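MucR Phosphodiesterase (Pseudomonas aeruginosa, PDB 5M1T) is a bacterial phosphodiesterase of the EAL-domain family, whose pocket holds two magnesium ions and the ligand C2E. Local coordinates at residues 184-189 and 205-210; 238-243 and 258-263; 122-127 and 154-159. One frame throughout, in Å; residues are numbered along the deposited sequence.

Interaction 1: residues 184-189 and 205-210. With MG (magnesium ion), chain E; MG (magnesium ion), chain D; C2E (9,9'-[(2R,3R,3aS,5S,7aR,9R,10R,10aS,12S,14aR)-3,5,10,12-tetrahydroxy-5,12-dioxidooctahydro-2H,7H-difuro[3,2-d:3',2'-j][1,3,7,9,2,8]tetraoxadiphosphacyclododecine-2,9-diyl]bis(2-amino-1,9-dihydro-6H-purin-6-one)), chain C.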
# COMPACT_ATOMS: atom_id res chain seq x y z
N SER A 184 -4.15 -9.37 -12.95
CA SER A 184 -3.88 -8.81 -14.27
C SER A 184 -2.99 -7.57 -14.17
O SER A 184 -3.18 -6.72 -13.28
CB SER A 184 -5.22 -8.47 -14.94
OG SER A 184 -5.02 -7.89 -16.22
N ILE A 185 -2.00 -7.48 -15.05
CA ILE A 185 -1.18 -6.26 -15.15
C ILE A 185 -1.73 -5.36 -16.26
O ILE A 185 -1.63 -5.68 -17.45
CB ILE A 185 0.29 -6.57 -15.45
CG1 ILE A 185 0.86 -7.59 -14.48
CG2 ILE A 185 1.14 -5.30 -15.42
CD1 ILE A 185 0.85 -7.21 -13.02
N ASP A 186 -2.29 -4.24 -15.86
CA ASP A 186 -3.06 -3.37 -16.73
C ASP A 186 -2.16 -2.32 -17.44
O ASP A 186 -1.00 -2.09 -17.04
CB ASP A 186 -4.08 -2.64 -15.83
CG ASP A 186 -5.27 -2.11 -16.60
OD1 ASP A 186 -5.34 -2.25 -17.86
OD2 ASP A 186 -6.14 -1.55 -15.88
N ASP A 187 -2.70 -1.64 -18.44
CA ASP A 187 -1.98 -0.57 -19.15
C ASP A 187 -0.55 -0.95 -19.53
O ASP A 187 0.38 -0.15 -19.46
CB ASP A 187 -1.96 0.72 -18.32
CG ASP A 187 -3.36 1.29 -18.04
OD1 ASP A 187 -4.38 0.81 -18.63
OD2 ASP A 187 -3.41 2.23 -17.22
N PHE A 188 -0.38 -2.20 -19.95
CA PHE A 188 0.95 -2.71 -20.19
C PHE A 188 1.55 -2.04 -21.43
O PHE A 188 0.89 -1.79 -22.44
CB PHE A 188 0.96 -4.23 -20.29
CG PHE A 188 2.32 -4.81 -20.14
CD1 PHE A 188 2.84 -5.06 -18.88
CD2 PHE A 188 3.11 -5.08 -21.26
CE1 PHE A 188 4.11 -5.58 -18.72
CE2 PHE A 188 4.39 -5.61 -21.10
CZ PHE A 188 4.89 -5.85 -19.82
N GLY A 189 2.81 -1.65 -21.30
CA GLY A 189 3.52 -0.96 -22.36
C GLY A 189 3.75 0.48 -21.96
O GLY A 189 4.65 1.13 -22.50
N GLU A 205 -2.44 -12.50 -16.51
CA GLU A 205 -2.64 -11.83 -17.80
C GLU A 205 -1.98 -10.45 -17.86
O GLU A 205 -1.82 -9.77 -16.85
CB GLU A 205 -4.14 -11.73 -18.14
CG GLU A 205 -4.91 -10.80 -17.26
CD GLU A 205 -6.37 -10.55 -17.68
OE1 GLU A 205 -7.09 -11.49 -18.16
OE2 GLU A 205 -6.80 -9.38 -17.49
N LEU A 206 -1.56 -10.07 -19.07
CA LEU A 206 -1.22 -8.71 -19.36
C LEU A 206 -2.29 -8.11 -20.25
O LEU A 206 -2.81 -8.78 -21.14
CB LEU A 206 0.12 -8.62 -20.06
CG LEU A 206 1.30 -9.39 -19.50
CD1 LEU A 206 2.46 -9.16 -20.44
CD2 LEU A 206 1.66 -8.96 -18.07
N LYS A 207 -2.57 -6.82 -20.00
CA LYS A 207 -3.53 -6.05 -20.83
C LYS A 207 -2.79 -4.96 -21.60
O LYS A 207 -2.35 -3.96 -21.02
CB LYS A 207 -4.63 -5.42 -20.00
CG LYS A 207 -5.28 -6.39 -19.04
CD LYS A 207 -6.56 -5.84 -18.45
CE LYS A 207 -7.77 -6.14 -19.31
NZ LYS A 207 -8.95 -5.29 -18.86
N ILE A 208 -2.70 -5.13 -22.91
CA ILE A 208 -2.03 -4.14 -23.73
C ILE A 208 -2.76 -2.80 -23.66
O ILE A 208 -3.99 -2.76 -23.86
CB ILE A 208 -1.96 -4.56 -25.21
CG1 ILE A 208 -1.27 -5.92 -25.36
CG2 ILE A 208 -1.21 -3.49 -25.97
CD1 ILE A 208 -1.57 -6.58 -26.68
N ASP A 209 -2.03 -1.71 -23.42
CA ASP A 209 -2.70 -0.43 -23.25
C ASP A 209 -3.37 -0.01 -24.54
O ASP A 209 -2.79 -0.17 -25.63
CB ASP A 209 -1.75 0.67 -22.83
CG ASP A 209 -2.49 1.97 -22.54
OD1 ASP A 209 -3.29 2.01 -21.59
OD2 ASP A 209 -2.31 2.95 -23.30
N ARG A 210 -4.58 0.53 -24.42
CA ARG A 210 -5.36 0.94 -25.57
C ARG A 210 -4.64 1.93 -26.44
O ARG A 210 -4.92 2.00 -27.62
CB ARG A 210 -6.70 1.53 -25.16
CG ARG A 210 -6.64 2.81 -24.33
CD ARG A 210 -8.07 3.27 -24.04
NE ARG A 210 -8.29 4.32 -23.05
CZ ARG A 210 -7.93 4.29 -21.75
NH1 ARG A 210 -7.18 3.29 -21.23
NH2 ARG A 210 -8.29 5.31 -20.95
MG MG E . -6.02 -0.71 -19.35
MG MG D . -8.27 -1.82 -16.20
P1 C2E C . -8.57 1.18 -17.75
O2P C2E C . -8.35 0.23 -16.61
O1P C2E C . -7.52 1.13 -18.84
O5' C2E C . -10.01 0.87 -18.36
C5' C2E C . -10.21 0.83 -19.75
C4' C2E C . -10.66 2.18 -20.27
O4' C2E C . -10.66 2.12 -21.71
C3' C2E C . -12.08 2.52 -19.86
O3' C2E C . -12.18 3.94 -19.72
C2' C2E C . -12.92 2.09 -21.03
O2' C2E C . -14.16 2.80 -21.14
C1' C2E C . -11.98 2.45 -22.17
N9 C2E C . -12.23 1.71 -23.41
C8 C2E C . -12.53 0.41 -23.54
N7 C2E C . -12.69 0.10 -24.84
C5 C2E C . -12.47 1.21 -25.56
C6 C2E C . -12.47 1.57 -26.98
O6 C2E C . -12.71 0.69 -27.84
N1 C2E C . -12.20 2.84 -27.30
C2 C2E C . -11.94 3.79 -26.36
N2 C2E C . -11.68 5.06 -26.74
N3 C2E C . -11.91 3.52 -25.04
C4 C2E C . -12.18 2.27 -24.60
P11 C2E C . -12.89 4.59 -18.43
O21 C2E C . -14.14 3.78 -18.12
O11 C2E C . -13.25 6.00 -18.74
O5A C2E C . -11.86 4.47 -17.21
C5A C2E C . -10.59 5.11 -17.33
C4A C2E C . -9.67 4.62 -16.24
O4A C2E C . -10.23 4.86 -14.95
C3A C2E C . -9.48 3.12 -16.26
O3A C2E C . -8.54 2.71 -17.23
C2A C2E C . -9.03 2.83 -14.85
O2A C2E C . -7.65 3.11 -14.67
C1A C2E C . -9.82 3.83 -14.05
N91 C2E C . -11.00 3.17 -13.41
C81 C2E C . -12.22 2.92 -13.93
N71 C2E C . -13.03 2.33 -13.01
C51 C2E C . -12.30 2.20 -11.89
C61 C2E C . -12.51 1.65 -10.54
O61 C2E C . -13.61 1.14 -10.23
N11 C2E C . -11.49 1.71 -9.67
C21 C2E C . -10.30 2.25 -10.00
N21 C2E C . -9.31 2.28 -9.09
N31 C2E C . -10.02 2.76 -11.22
C41 C2E C . -10.98 2.74 -12.17
O HOH W 1 -8.54 -2.10 -18.33
O HOH W 2 -5.33 1.07 -20.46
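S184 and E205 pair side by side on parallel strands 182-188 and 205-208. S184 OG gives its proton to E205 OE2 at 2.6 Å, on the lone pair turned away from the other carboxylate oxygen; E205 OE1 is held by a salt bridge to K53. With OG anti to the backbone N (chi1 178°), the hydroxyl lies beside this carboxylate and K207 CG. On the other face the packing is apolar and tight. L206 splits its two methyls: CD2 lies against I185 CB at 3.8 Å, and CD1 sits 4.0 Å from the centroid of the F188 ring, 7° off the ring normal, a CH-pi contact. Helix 220-236 also packs on that ring. Backbone bonds run from I185 N to E205 O and from K207 N to I185 O, then the register slips by one at a beta bulge, so that F188 N reaches K207 O at 2.9 Å and D209 N reaches F188 O.

Toward the C-terminal ends of the strands the contact loosens; D187 and D209 are partly exposed there, while D186 stays buried. D186 bridges the two magnesium ions, OD1 binding one at 2.2 Å and OD2 the other, while OD1 also accepts D187 N from above the carboxylate plane. D187 OD1 joins the first ion; its carboxylate stands 81° to that of D209, whose OD1 is 3.4 Å from D187 OD1, two acceptors, unbonded. At the N-cap of helix 210-214, D209 accepts G211 N through OD2. K207 passes S184 OG with CG and CD, and a bend at chi3 carries NZ to salt bridges with E156 and E65. Strand 182-188, helix 195-200 and strand 205-208 form a beta-alpha-beta unit of the EAL-domain barrel, with the two-metal site at the C-terminal strand ends.

Interaction 2: residues 238-243 and 258-263. With MG (magnesium ion), chain E; C2E (9,9'-[(2R,3R,3aS,5S,7aR,9R,10R,10aS,12S,14aR)-3,5,10,12-tetrahydroxy-5,12-dioxidooctahydro-2H,7H-difuro[3,2-d:3',2'-j][1,3,7,9,2,8]tetraoxadiphosphacyclododecine-2,9-diyl]bis(2-amino-1,9-dihydro-6H-purin-6-one)), chain C.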
# COMPACT_ATOMS: atom_id res chain seq x y z
N LEU A 238 1.48 -15.95 -19.93
CA LEU A 238 0.45 -15.05 -19.49
C LEU A 238 -0.54 -14.86 -20.65
O LEU A 238 -0.13 -14.68 -21.81
CB LEU A 238 1.06 -13.71 -19.08
CG LEU A 238 2.08 -13.79 -17.97
CD1 LEU A 238 2.88 -12.51 -17.88
CD2 LEU A 238 1.44 -14.12 -16.63
N LYS A 239 -1.82 -14.92 -20.33
CA LYS A 239 -2.83 -14.55 -21.30
C LYS A 239 -2.64 -13.08 -21.67
O LYS A 239 -2.32 -12.25 -20.81
CB LYS A 239 -4.24 -14.75 -20.73
CG LYS A 239 -4.62 -16.18 -20.38
CD LYS A 239 -4.52 -17.07 -21.60
CE LYS A 239 -5.32 -18.37 -21.46
NZ LYS A 239 -4.84 -19.34 -22.50
N ILE A 240 -2.87 -12.76 -22.94
CA ILE A 240 -2.84 -11.38 -23.41
C ILE A 240 -4.24 -10.83 -23.78
O ILE A 240 -4.98 -11.46 -24.55
CB ILE A 240 -1.91 -11.26 -24.63
CG1 ILE A 240 -0.51 -11.69 -24.25
CG2 ILE A 240 -1.87 -9.84 -25.15
CD1 ILE A 240 0.07 -10.90 -23.10
N VAL A 241 -4.59 -9.67 -23.23
CA VAL A 241 -5.82 -9.01 -23.57
C VAL A 241 -5.48 -7.77 -24.37
O VAL A 241 -4.67 -6.91 -23.90
CB VAL A 241 -6.61 -8.58 -22.32
CG1 VAL A 241 -7.95 -7.98 -22.71
CG2 VAL A 241 -6.84 -9.75 -21.37
N ALA A 242 -6.09 -7.62 -25.54
CA ALA A 242 -5.96 -6.37 -26.27
C ALA A 242 -7.13 -5.50 -25.91
O ALA A 242 -8.27 -5.93 -25.97
CB ALA A 242 -5.92 -6.58 -27.76
N GLU A 243 -6.85 -4.26 -25.55
CA GLU A 243 -7.86 -3.32 -25.05
C GLU A 243 -7.97 -2.14 -26.02
O GLU A 243 -7.00 -1.74 -26.62
CB GLU A 243 -7.47 -2.93 -23.61
CG GLU A 243 -8.01 -1.63 -23.10
CD GLU A 243 -7.36 -1.25 -21.77
OE1 GLU A 243 -6.55 -0.26 -21.74
OE2 GLU A 243 -7.64 -1.98 -20.79
N GLY A 258 -2.30 -13.46 -32.28
CA GLY A 258 -2.49 -14.49 -31.29
C GLY A 258 -2.90 -13.94 -29.94
O GLY A 258 -2.66 -14.59 -28.95
N CYS A 259 -3.55 -12.78 -29.88
CA CYS A 259 -4.10 -12.29 -28.62
C CYS A 259 -5.15 -13.30 -28.14
O CYS A 259 -5.88 -13.85 -28.95
CB CYS A 259 -4.74 -10.91 -28.77
SG CYS A 259 -3.57 -9.58 -29.07
N ASN A 260 -5.23 -13.53 -26.84
CA ASN A 260 -6.16 -14.50 -26.30
C ASN A 260 -7.54 -13.88 -26.30
O ASN A 260 -8.50 -14.48 -26.80
CB ASN A 260 -5.72 -14.97 -24.91
CG ASN A 260 -4.31 -15.58 -24.94
OD1 ASN A 260 -3.29 -14.91 -24.65
ND2 ASN A 260 -4.24 -16.84 -25.36
N SER A 261 -7.63 -12.64 -25.81
CA SER A 261 -8.91 -11.98 -25.67
C SER A 261 -8.84 -10.50 -26.01
O SER A 261 -7.76 -9.88 -26.02
CB SER A 261 -9.45 -12.19 -24.26
OG SER A 261 -8.53 -11.79 -23.26
N LEU A 262 -10.01 -9.96 -26.37
CA LEU A 262 -10.13 -8.60 -26.83
C LEU A 262 -11.17 -7.86 -26.01
O LEU A 262 -12.15 -8.46 -25.54
CB LEU A 262 -10.55 -8.55 -28.31
CG LEU A 262 -9.80 -9.40 -29.34
CD1 LEU A 262 -10.41 -9.14 -30.72
CD2 LEU A 262 -8.32 -9.08 -29.40
N GLN A 263 -10.95 -6.56 -25.87
CA GLN A 263 -11.89 -5.67 -25.21
C GLN A 263 -11.93 -4.37 -25.99
O GLN A 263 -10.89 -3.86 -26.46
CB GLN A 263 -11.38 -5.44 -23.81
CG GLN A 263 -12.32 -4.78 -22.90
CD GLN A 263 -11.77 -4.69 -21.50
OE1 GLN A 263 -10.99 -5.55 -21.05
NE2 GLN A 263 -12.20 -3.65 -20.78
MG MG E . -6.02 -0.71 -19.35
P1 C2E C . -8.57 1.18 -17.75
O2P C2E C . -8.35 0.23 -16.61
O1P C2E C . -7.52 1.13 -18.84
O5' C2E C . -10.01 0.87 -18.36
C5' C2E C . -10.21 0.83 -19.75
C4' C2E C . -10.66 2.18 -20.27
O4' C2E C . -10.66 2.12 -21.71
C3' C2E C . -12.08 2.52 -19.86
O3' C2E C . -12.18 3.94 -19.72
C2' C2E C . -12.92 2.09 -21.03
O2' C2E C . -14.16 2.80 -21.14
C1' C2E C . -11.98 2.45 -22.17
N9 C2E C . -12.23 1.71 -23.41
C8 C2E C . -12.53 0.41 -23.54
N7 C2E C . -12.69 0.10 -24.84
C5 C2E C . -12.47 1.21 -25.56
C6 C2E C . -12.47 1.57 -26.98
O6 C2E C . -12.71 0.69 -27.84
N1 C2E C . -12.20 2.84 -27.30
C2 C2E C . -11.94 3.79 -26.36
N2 C2E C . -11.68 5.06 -26.74
N3 C2E C . -11.91 3.52 -25.04
C4 C2E C . -12.18 2.27 -24.60
P11 C2E C . -12.89 4.59 -18.43
O21 C2E C . -14.14 3.78 -18.12
O11 C2E C . -13.25 6.00 -18.74
O5A C2E C . -11.86 4.47 -17.21
C5A C2E C . -10.59 5.11 -17.33
C4A C2E C . -9.67 4.62 -16.24
O4A C2E C . -10.23 4.86 -14.95
C3A C2E C . -9.48 3.12 -16.26
O3A C2E C . -8.54 2.71 -17.23
C2A C2E C . -9.03 2.83 -14.85
O2A C2E C . -7.65 3.11 -14.67
C1A C2E C . -9.82 3.83 -14.05
N91 C2E C . -11.00 3.17 -13.41
C81 C2E C . -12.22 2.92 -13.93
N71 C2E C . -13.03 2.33 -13.01
C51 C2E C . -12.30 2.20 -11.89
C61 C2E C . -12.51 1.65 -10.54
O61 C2E C . -13.61 1.14 -10.23
N11 C2E C . -11.49 1.71 -9.67
C21 C2E C . -10.30 2.25 -10.00
N21 C2E C . -9.31 2.28 -9.09
N31 C2E C . -10.02 2.76 -11.22
C41 C2E C . -10.98 2.74 -12.17
O HOH W 2 -5.33 1.07 -20.46
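K239 lays its aliphatic chain across the N260 amide at about a right angle, CD lying 3.7 Å from N260 CG, on the exposed margin of the contact. One residue on, I240 N donates a nearly straight bond to N260 OD1 (2.8 Å, 173° at the hydrogen), the donor tilted 22° from the amide's carbonyl plane. N260 thus uses its side-chain oxygen to extend the pairing before regular strand bonding begins. I240 O is gripped twice, by S261 N at 3.2 Å and, more weakly, by N260 N, while I240 CG2 faces C259 SG.

V241 pairs with S261 on the same side of the sheet. S261 OG, standing between its own backbone N and carbonyl carbon (chi1 55°), comes within 3.3 Å of V241 CG2. A242 follows on the opposite face: its N binds S261 O, its O receives Q263 N at 2.8 Å almost in line with the carbonyl bond, and its CB touches both L262 CD2 (3.8 Å) and C259 SG (4.0 Å).

At E243 the role turns from packing to metal binding. With CG anti to the backbone N and the chain extended beyond it, the carboxylate reaches one magnesium ion and binds it through both oxygens, OE1 and OE2 each at 2.5 Å. C2E O1P is another ligand of this ion, and D186 and D187 complete its protein ligands. On the same face, Q263 NE2 bonds to E65 and Q51, while its OE1 accepts K207 NZ.

Helix 248-257 links the two strands as a parallel beta-alpha-beta crossover and closes in a Schellman motif at G258; its L254 packs on A242, C259 and L262, while strand 205-208 flanks strand 239-243 on its other edge.

Interaction 3: residues 122-127 and 154-159. With MG (magnesium ion), chain D; C2E (9,9'-[(2R,3R,3aS,5S,7aR,9R,10R,10aS,12S,14aR)-3,5,10,12-tetrahydroxy-5,12-dioxidooctahydro-2H,7H-difuro[3,2-d:3',2'-j][1,3,7,9,2,8]tetraoxadiphosphacyclododecine-2,9-diyl]bis(2-amino-1,9-dihydro-6H-purin-6-one)), chain C.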
# COMPACT_ATOMS: atom_id res chain seq x y z
N ALA A 122 -13.34 -8.29 -13.46
CA ALA A 122 -12.09 -7.59 -13.22
C ALA A 122 -12.33 -6.21 -12.59
O ALA A 122 -13.12 -5.43 -13.08
CB ALA A 122 -11.35 -7.44 -14.53
N VAL A 123 -11.64 -5.94 -11.50
CA VAL A 123 -11.79 -4.67 -10.77
C VAL A 123 -10.44 -3.93 -10.75
O VAL A 123 -9.41 -4.53 -10.46
CB VAL A 123 -12.26 -4.90 -9.32
CG1 VAL A 123 -12.21 -3.61 -8.50
CG2 VAL A 123 -13.67 -5.50 -9.33
N ASN A 124 -10.45 -2.65 -11.03
CA ASN A 124 -9.22 -1.89 -11.05
C ASN A 124 -8.76 -1.46 -9.68
O ASN A 124 -9.60 -1.07 -8.84
CB ASN A 124 -9.40 -0.67 -11.92
CG ASN A 124 -9.52 -1.03 -13.39
OD1 ASN A 124 -8.53 -1.43 -14.01
ND2 ASN A 124 -10.70 -0.94 -13.94
N LEU A 125 -7.43 -1.50 -9.45
CA LEU A 125 -6.83 -0.95 -8.22
C LEU A 125 -5.85 0.18 -8.54
O LEU A 125 -4.90 0.01 -9.28
CB LEU A 125 -6.11 -2.04 -7.44
CG LEU A 125 -6.94 -3.28 -7.01
CD1 LEU A 125 -6.08 -4.31 -6.32
CD2 LEU A 125 -8.03 -2.85 -6.07
N SER A 126 -6.10 1.35 -7.95
CA SER A 126 -5.18 2.48 -8.02
C SER A 126 -3.94 2.15 -7.21
O SER A 126 -3.90 1.15 -6.49
CB SER A 126 -5.82 3.73 -7.44
OG SER A 126 -5.84 3.61 -6.03
N ALA A 127 -2.93 3.01 -7.32
CA ALA A 127 -1.70 2.85 -6.57
C ALA A 127 -1.95 2.89 -5.04
O ALA A 127 -1.34 2.14 -4.28
CB ALA A 127 -0.71 3.93 -6.99
N ILE A 154 -10.94 -10.85 -10.73
CA ILE A 154 -9.65 -10.49 -11.29
C ILE A 154 -9.33 -9.11 -10.77
O ILE A 154 -10.21 -8.22 -10.76
CB ILE A 154 -9.67 -10.48 -12.85
CG1 ILE A 154 -9.68 -11.90 -13.39
CG2 ILE A 154 -8.49 -9.69 -13.43
CD1 ILE A 154 -9.99 -12.00 -14.88
N LEU A 155 -8.11 -8.91 -10.29
CA LEU A 155 -7.70 -7.61 -9.85
C LEU A 155 -6.63 -7.08 -10.81
O LEU A 155 -5.62 -7.78 -11.11
CB LEU A 155 -7.20 -7.69 -8.43
CG LEU A 155 -8.29 -7.99 -7.39
CD1 LEU A 155 -7.66 -8.32 -6.06
CD2 LEU A 155 -9.28 -6.85 -7.20
N GLU A 156 -6.87 -5.86 -11.31
CA GLU A 156 -5.96 -5.20 -12.26
C GLU A 156 -5.11 -4.09 -11.60
O GLU A 156 -5.64 -3.12 -11.07
CB GLU A 156 -6.77 -4.61 -13.42
CG GLU A 156 -7.58 -5.63 -14.22
CD GLU A 156 -8.20 -5.08 -15.50
OE1 GLU A 156 -7.95 -3.88 -15.84
OE2 GLU A 156 -8.94 -5.85 -16.18
N VAL A 157 -3.80 -4.25 -11.64
CA VAL A 157 -2.86 -3.26 -11.14
C VAL A 157 -2.01 -2.86 -12.35
O VAL A 157 -1.66 -3.70 -13.21
CB VAL A 157 -1.95 -3.86 -10.04
CG1 VAL A 157 -1.07 -2.80 -9.43
CG2 VAL A 157 -2.81 -4.44 -8.92
N THR A 158 -1.72 -1.57 -12.47
CA THR A 158 -1.02 -1.13 -13.68
C THR A 158 0.45 -1.59 -13.62
O THR A 158 0.99 -1.88 -12.53
CB THR A 158 -1.07 0.41 -13.90
OG1 THR A 158 -0.44 1.09 -12.80
CG2 THR A 158 -2.54 0.90 -14.12
N GLU A 159 1.08 -1.65 -14.78
CA GLU A 159 2.50 -1.89 -14.89
C GLU A 159 3.30 -0.99 -13.93
O GLU A 159 4.16 -1.46 -13.20
CB GLU A 159 2.95 -1.68 -16.35
CG GLU A 159 4.34 -2.26 -16.65
CD GLU A 159 4.78 -1.98 -18.07
OE1 GLU A 159 4.00 -1.31 -18.80
OE2 GLU A 159 5.90 -2.42 -18.46
MG MG D . -8.27 -1.82 -16.20
P1 C2E C . -8.57 1.18 -17.75
O2P C2E C . -8.35 0.23 -16.61
O1P C2E C . -7.52 1.13 -18.84
O5' C2E C . -10.01 0.87 -18.36
C5' C2E C . -10.21 0.83 -19.75
C4' C2E C . -10.66 2.18 -20.27
O4' C2E C . -10.66 2.12 -21.71
C3' C2E C . -12.08 2.52 -19.86
O3' C2E C . -12.18 3.94 -19.72
C2' C2E C . -12.92 2.09 -21.03
O2' C2E C . -14.16 2.80 -21.14
C1' C2E C . -11.98 2.45 -22.17
N9 C2E C . -12.23 1.71 -23.41
C8 C2E C . -12.53 0.41 -23.54
N7 C2E C . -12.69 0.10 -24.84
C5 C2E C . -12.47 1.21 -25.56
C6 C2E C . -12.47 1.57 -26.98
O6 C2E C . -12.71 0.69 -27.84
N1 C2E C . -12.20 2.84 -27.30
C2 C2E C . -11.94 3.79 -26.36
N2 C2E C . -11.68 5.06 -26.74
N3 C2E C . -11.91 3.52 -25.04
C4 C2E C . -12.18 2.27 -24.60
P11 C2E C . -12.89 4.59 -18.43
O21 C2E C . -14.14 3.78 -18.12
O11 C2E C . -13.25 6.00 -18.74
O5A C2E C . -11.86 4.47 -17.21
C5A C2E C . -10.59 5.11 -17.33
C4A C2E C . -9.67 4.62 -16.24
O4A C2E C . -10.23 4.86 -14.95
C3A C2E C . -9.48 3.12 -16.26
O3A C2E C . -8.54 2.71 -17.23
C2A C2E C . -9.03 2.83 -14.85
O2A C2E C . -7.65 3.11 -14.67
C1A C2E C . -9.82 3.83 -14.05
N91 C2E C . -11.00 3.17 -13.41
C81 C2E C . -12.22 2.92 -13.93
N71 C2E C . -13.03 2.33 -13.01
C51 C2E C . -12.30 2.20 -11.89
C61 C2E C . -12.51 1.65 -10.54
O61 C2E C . -13.61 1.14 -10.23
N11 C2E C . -11.49 1.71 -9.67
C21 C2E C . -10.30 2.25 -10.00
N21 C2E C . -9.31 2.28 -9.09
N31 C2E C . -10.02 2.76 -11.22
C41 C2E C . -10.98 2.74 -12.17
O HOH W 3 -5.76 -0.89 -12.72
O HOH W 4 -2.60 0.63 -10.48
O HOH W 1 -8.54 -2.10 -18.33
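N124 and E156 pair on adjacent parallel strands of the EAL-domain barrel, their side chains on the same face and meeting at one magnesium ion. E156 can be followed outward. Its CB lies 3.7 Å from N124 OD1, and CG, anti to the carbonyl carbon (chi1 -60°), passes near A122 CB. At the carboxylate the two oxygens part company: OE1 binds the ion at 2.1 Å, while OE2 sits 3.3 Å from A122 CB and takes a salt bridge from K207, which probably steadies the group's rotation. N124 OD1 binds the same ion at 2.2 Å; it and E156 OE1 stand 3.1 Å apart as fellow ligands, not hydrogen-bonded. C2E O2P, D186, E65 and a water fill the remaining positions.

Behind the metal, V123 N bonds to I154 O, E156 N to V123 O in a nearly straight 177° bond, and L125 N to E156 O. On the sheet's other side L155 CD2 packs on V123 CB, and L125 CD1 reaches L155 CB and V157 CG2. Near T158, one water donates to L125 O at 2.7 Å and accepts from T158 N at 3.1 Å.

All three contacts are buried pairings of neighbouring parallel strands in one sheet, yet each also carries metal ligands. Interactions 1 and 3 meet where strands 153-158 and 182-188 adjoin: D186 N probably bonds to V157 O, and D187 packs on T158. They share one magnesium ion; interactions 1 and 2 share the other, and strands 205-208 and 239-243 continue the sheet between them. Interactions 2 and 3 do not touch, their centres about 16 Å apart, but both reach C2E. Interaction 3, nearest the chain's centre, adds two metal ligands to otherwise apolar packing; interaction 1 gathers carboxylates and a lysine round both ions; interaction 2, farthest out, is mainly backbone and apolar, with an exposed K239 margin and one metal ligand.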